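PDB 4ECL: serine racemase from Enterococcus faecalis, which belongs, as VanTG, to the alanine racemase family and joins an N-terminal TIM-barrel domain to a C-terminal, mainly beta domain in its cytoplasmic part. Local coordinates for residues T103-D106 against Y107-L111; D141-L144 against A145-L149. All coordinates share one frame; numbering follows the deposited sequence.

In the fold
Contacts 1 and 2 lie on the same outer flank of the TIM-barrel domain, with their centres about 10 Å apart. Contact 1 (103-106 with 107-111) turns strand 101-104 into helix 107-114. Contact 2 (141-144 with 145-149) is the end of the short helix 140-146 and the chain leaving it, further along the same domain. The two touch directly. The Tyr107 ring reaches the second helix, its CE1 3.7 Å from Ala145 CB and its CD1 3.4 Å from Lys142 O. One turn on, Leu111 CD2 packs 3.6 Å from Leu149 CD2, and Leu149 also leans on the backbone of Ser110.

Contact 1: residues T103-D106 against Y107-L111; sequences TLID and YRYSL
With its chi1 of 78°, Asp106 holds its carboxylate between its own backbone N and carbonyl carbon, turned back over the start of the helix, while Tyr109 has CG anti to its N (chi1 176°) and sends its ring back toward the strand. The carboxylate caps the helix: Tyr109 N donates to Asp106 OD1 at 2.9 Å, meeting it nearly along the C-O direction, and Tyr109 CB rests 3.1 Å from the same OD1. Asp106 is thus the N-cap, binding an N-H at the start of the helix. Its carbonyl oxygen works as well, taking two bonds from Ser110. The backbone N of Ser110 comes in at 2.9 Å in the carbonyl plane, and its hydroxyl OG donates at 3.0 Å from above that plane, 46° out of it. The same OG sits 3.4 Å from Leu104 CB, which brings this serine against the end of the strand.

This is the turn from strand to helix in a beta-alpha-beta unit of the TIM barrel, running from strand 101-104 through helix 107-114 to strand 120-127. At the turn, Ile105 and Asp106 also pack on Val252 and Leu253 of the second subunit. Ile105 crosses Tyr109 at about a right angle: CG1 lies 3.6 Å from Tyr109 CG, and CD1 reaches over one face of the ring. Obliquely to that ring lies the strand backbone, with Thr103 O 3.6 Å from Tyr109 CE2. Tyr109 OH is anchored by a hydrogen bond to Thr87 O, and its ring meets that of Tyr86, so the side chain is held at its far end too. Leu104 CD2 approaches Tyr109 CE2 more loosely, at 4.4 Å.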
loop_
_atom_site.group_PDB
_atom_site.type_symbol
_atom_site.label_atom_id
_atom_site.label_comp_id
_atom_site.label_asym_id
_atom_site.label_seq_id
_atom_site.Cartn_x
_atom_site.Cartn_y
_atom_site.Cartn_z
ATOM N N THR A 103 0.222 4.688 25.275
ATOM C CA THR A 103 -0.467 5.978 25.340
ATOM C C THR A 103 -1.839 5.837 26.013
ATOM O O THR A 103 -2.647 4.995 25.619
ATOM C CB THR A 103 -0.693 6.577 23.949
ATOM O OG1 THR A 103 0.562 6.971 23.381
ATOM C CG2 THR A 103 -1.622 7.787 24.025
ATOM N N LEU A 104 -2.095 6.662 27.029
ATOM C CA LEU A 104 -3.418 6.733 27.649
ATOM C C LEU A 104 -4.320 7.637 26.814
ATOM O O LEU A 104 -4.216 8.862 26.865
ATOM C CB LEU A 104 -3.311 7.253 29.088
ATOM C CG LEU A 104 -2.451 6.367 29.984
ATOM C CD1 LEU A 104 -2.427 6.890 31.411
ATOM C CD2 LEU A 104 -2.970 4.927 29.940
ATOM N N ILE A 105 -5.211 7.029 26.048
ATOM C CA ILE A 105 -5.966 7.782 25.063
ATOM C C ILE A 105 -7.168 8.514 25.639
ATOM O O ILE A 105 -7.621 9.495 25.046
ATOM C CB ILE A 105 -6.427 6.893 23.908
ATOM C CG1 ILE A 105 -7.371 5.800 24.425
ATOM C CG2 ILE A 105 -5.214 6.321 23.177
ATOM C CD1 ILE A 105 -8.152 5.099 23.326
ATOM N N ASP A 106 -7.681 8.014 26.770
ATOM C CA ASP A 106 -8.675 8.718 27.594
ATOM C C ASP A 106 -8.887 8.069 28.982
ATOM O O ASP A 106 -8.311 7.025 29.290
ATOM C CB ASP A 106 -9.999 8.946 26.841
ATOM C CG ASP A 106 -10.882 7.707 26.780
ATOM O OD1 ASP A 106 -10.473 6.621 27.235
ATOM O OD2 ASP A 106 -12.010 7.827 26.253
ATOM N N TYR A 107 -9.706 8.694 29.817
ATOM C CA TYR A 107 -9.889 8.216 31.188
ATOM C C TYR A 107 -10.438 6.777 31.289
ATOM O O TYR A 107 -9.804 5.901 31.892
ATOM C CB TYR A 107 -10.753 9.193 31.995
ATOM C CG TYR A 107 -10.799 8.861 33.468
ATOM C CD1 TYR A 107 -9.637 8.857 34.231
ATOM C CD2 TYR A 107 -11.994 8.544 34.091
ATOM C CE1 TYR A 107 -9.665 8.541 35.568
ATOM C CE2 TYR A 107 -12.032 8.228 35.428
ATOM C CZ TYR A 107 -10.866 8.227 36.164
ATOM O OH TYR A 107 -10.905 7.917 37.506
ATOM N N ARG A 108 -11.608 6.541 30.703
ATOM C CA ARG A 108 -12.198 5.202 30.631
ATOM C C ARG A 108 -11.188 4.131 30.185
ATOM O O ARG A 108 -11.130 3.027 30.749
ATOM C CB ARG A 108 -13.396 5.225 29.677
ATOM C CG ARG A 108 -13.987 3.865 29.327
ATOM C CD ARG A 108 -15.254 4.039 28.488
ATOM N NE ARG A 108 -16.179 4.957 29.149
ATOM C CZ ARG A 108 -17.135 4.572 29.991
ATOM N NH1 ARG A 108 -17.307 3.284 30.259
ATOM N NH2 ARG A 108 -17.924 5.476 30.557
ATOM N N TYR A 109 -10.386 4.461 29.180
ATOM C CA TYR A 109 -9.366 3.533 28.708
ATOM C C TYR A 109 -8.356 3.269 29.819
ATOM O O TYR A 109 -8.017 2.113 30.112
ATOM C CB TYR A 109 -8.659 4.090 27.476
ATOM C CG TYR A 109 -7.520 3.221 26.995
ATOM C CD1 TYR A 109 -7.760 2.065 26.256
ATOM C CD2 TYR A 109 -6.205 3.548 27.293
ATOM C CE1 TYR A 109 -6.712 1.265 25.818
ATOM C CE2 TYR A 109 -5.157 2.758 26.862
ATOM C CZ TYR A 109 -5.413 1.620 26.126
ATOM O OH TYR A 109 -4.356 0.840 25.714
ATOM N N SER A 110 -7.902 4.351 30.444
ATOM C CA SER A 110 -6.907 4.279 31.499
ATOM C C SER A 110 -7.347 3.362 32.637
ATOM O O SER A 110 -6.554 2.577 33.162
ATOM C CB SER A 110 -6.617 5.675 32.038
ATOM O OG SER A 110 -5.972 6.467 31.056
ATOM N N LEU A 111 -8.620 3.460 33.008
ATOM C CA LEU A 111 -9.160 2.654 34.096
ATOM C C LEU A 111 -9.171 1.185 33.718
ATOM O O LEU A 111 -8.736 0.334 34.495
ATOM C CB LEU A 111 -10.576 3.110 34.444
ATOM C CG LEU A 111 -10.703 4.470 35.132
ATOM C CD1 LEU A 111 -12.154 4.723 35.499
ATOM C CD2 LEU A 111 -9.827 4.553 36.378
#

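Contact 2: residues D141-L144 against A145-L149; sequences DKIL and AAFSL
The chain is helical from Asp141 onward, and around Ala146 its bonding shifts from a four-residue to a three-residue spacing. The segment belongs to helix 140-146, a short helix on the outside of the TIM-barrel domain. Ala145 N gives a regular alpha-helical bond to Asp141 O, 2.8 Å long with an N-H...O angle of 157°. Next along, Ala146 N bonds to Lys142 O at 3.0 Å and adds a weak second bond to Ile143 O, the first sign of the shorter spacing. Phe147 N then donates to Leu144 O at 3.0 Å, from 63° above the carbonyl plane, and Ser148 N donates to Ala145 O; by Leu149 the backbone is extended.

Among the side chains, the alanines stay close to the helix: Ala145 CB lies 3.3 Å from Asp141 O, and Ala146 CB equally near Ile143 O. The helix packs on strand 120-127 through Ile143, which touches Ile124 and Ile126, and through Ala146, which touches Ile124. It packs on helix 169-191 through Ile143 on Leu189 and through Leu144, which turns away from the segment that follows and rests on Trp188 and Leu189. Phe147 points back instead. Its CG stands anti to its own carbonyl carbon (chi1 -84°), which brings the ring beside the carbonyl oxygens of Ile143 and Leu144, both at its edge; Leu194 and Pro197 also touch it. Its CB is 3.2 Å from Leu144 O, its CE2 is 4.3 Å from Ile143 CG2, and Ile143 O sits near the ring plane, 3.3 Å from Phe147 CD2.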
loop_
_atom_site.group_PDB
_atom_site.type_symbol
_atom_site.label_atom_id
_atom_site.label_comp_id
_atom_site.label_asym_id
_atom_site.label_seq_id
_atom_site.Cartn_x
_atom_site.Cartn_y
_atom_site.Cartn_z
ATOM N N ASP A 141 -9.725 16.775 36.404
ATOM C CA ASP A 141 -9.703 15.816 37.494
ATOM C C ASP A 141 -9.431 14.400 36.987
ATOM O O ASP A 141 -8.710 13.628 37.626
ATOM C CB ASP A 141 -10.980 15.908 38.333
ATOM C CG ASP A 141 -10.971 17.126 39.274
ATOM O OD1 ASP A 141 -10.150 17.152 40.222
ATOM O OD2 ASP A 141 -11.779 18.058 39.059
ATOM N N LYS A 142 -9.990 14.064 35.829
ATOM C CA LYS A 142 -9.730 12.756 35.237
ATOM C C LYS A 142 -8.239 12.570 34.929
ATOM O O LYS A 142 -7.679 11.495 35.144
ATOM C CB LYS A 142 -10.594 12.550 33.994
ATOM C CG LYS A 142 -12.091 12.671 34.290
ATOM C CD LYS A 142 -12.932 12.471 33.036
ATOM C CE LYS A 142 -14.426 12.670 33.313
ATOM N NZ LYS A 142 -15.217 12.582 32.050
ATOM N N ILE A 143 -7.594 13.632 34.459
ATOM C CA ILE A 143 -6.160 13.595 34.179
ATOM C C ILE A 143 -5.357 13.304 35.448
ATOM O O ILE A 143 -4.491 12.421 35.470
ATOM C CB ILE A 143 -5.677 14.918 33.546
ATOM C CG1 ILE A 143 -6.323 15.104 32.167
ATOM C CG2 ILE A 143 -4.142 14.933 33.416
ATOM C CD1 ILE A 143 -6.254 16.529 31.637
ATOM N N LEU A 144 -5.658 14.045 36.510
ATOM C CA LEU A 144 -4.957 13.873 37.771
ATOM C C LEU A 144 -5.214 12.474 38.338
ATOM O O LEU A 144 -4.316 11.840 38.893
ATOM C CB LEU A 144 -5.378 14.966 38.763
ATOM C CG LEU A 144 -4.773 14.869 40.161
ATOM C CD1 LEU A 144 -3.254 14.896 40.094
ATOM C CD2 LEU A 144 -5.306 15.985 41.046
ATOM N N ALA A 145 -6.445 11.996 38.186
ATOM C CA ALA A 145 -6.806 10.656 38.635
ATOM C C ALA A 145 -5.988 9.579 37.921
ATOM O O ALA A 145 -5.639 8.550 38.514
ATOM C CB ALA A 145 -8.296 10.419 38.440
ATOM N N ALA A 146 -5.658 9.826 36.652
ATOM C CA ALA A 146 -4.887 8.867 35.879
ATOM C C ALA A 146 -3.483 8.734 36.455
ATOM O O ALA A 146 -2.792 7.742 36.216
ATOM C CB ALA A 146 -4.829 9.284 34.423
ATOM N N PHE A 147 -3.063 9.741 37.219
ATOM C CA PHE A 147 -1.760 9.707 37.876
ATOM C C PHE A 147 -1.789 8.936 39.199
ATOM O O PHE A 147 -0.771 8.830 39.885
ATOM C CB PHE A 147 -1.251 11.125 38.130
ATOM C CG PHE A 147 -0.566 11.739 36.954
ATOM C CD1 PHE A 147 0.784 11.517 36.734
ATOM C CD2 PHE A 147 -1.263 12.547 36.069
ATOM C CE1 PHE A 147 1.426 12.078 35.650
ATOM C CE2 PHE A 147 -0.628 13.113 34.977
ATOM C CZ PHE A 147 0.726 12.881 34.768
ATOM N N SER A 148 -2.956 8.412 39.553
ATOM C CA SER A 148 -3.105 7.642 40.777
ATOM C C SER A 148 -3.624 6.232 40.523
ATOM O O SER A 148 -4.257 5.635 41.391
ATOM C CB SER A 148 -4.030 8.372 41.758
ATOM O OG SER A 148 -3.546 9.678 42.025
ATOM N N LEU A 149 -3.362 5.697 39.338
ATOM C CA LEU A 149 -3.716 4.310 39.047
ATOM C C LEU A 149 -2.605 3.350 39.470
ATOM O O LEU A 149 -1.435 3.545 39.142
ATOM C CB LEU A 149 -4.055 4.144 37.573
ATOM C CG LEU A 149 -5.307 4.926 37.198
ATOM C CD1 LEU A 149 -5.469 5.036 35.698
ATOM C CD2 LEU A 149 -6.515 4.250 37.819
#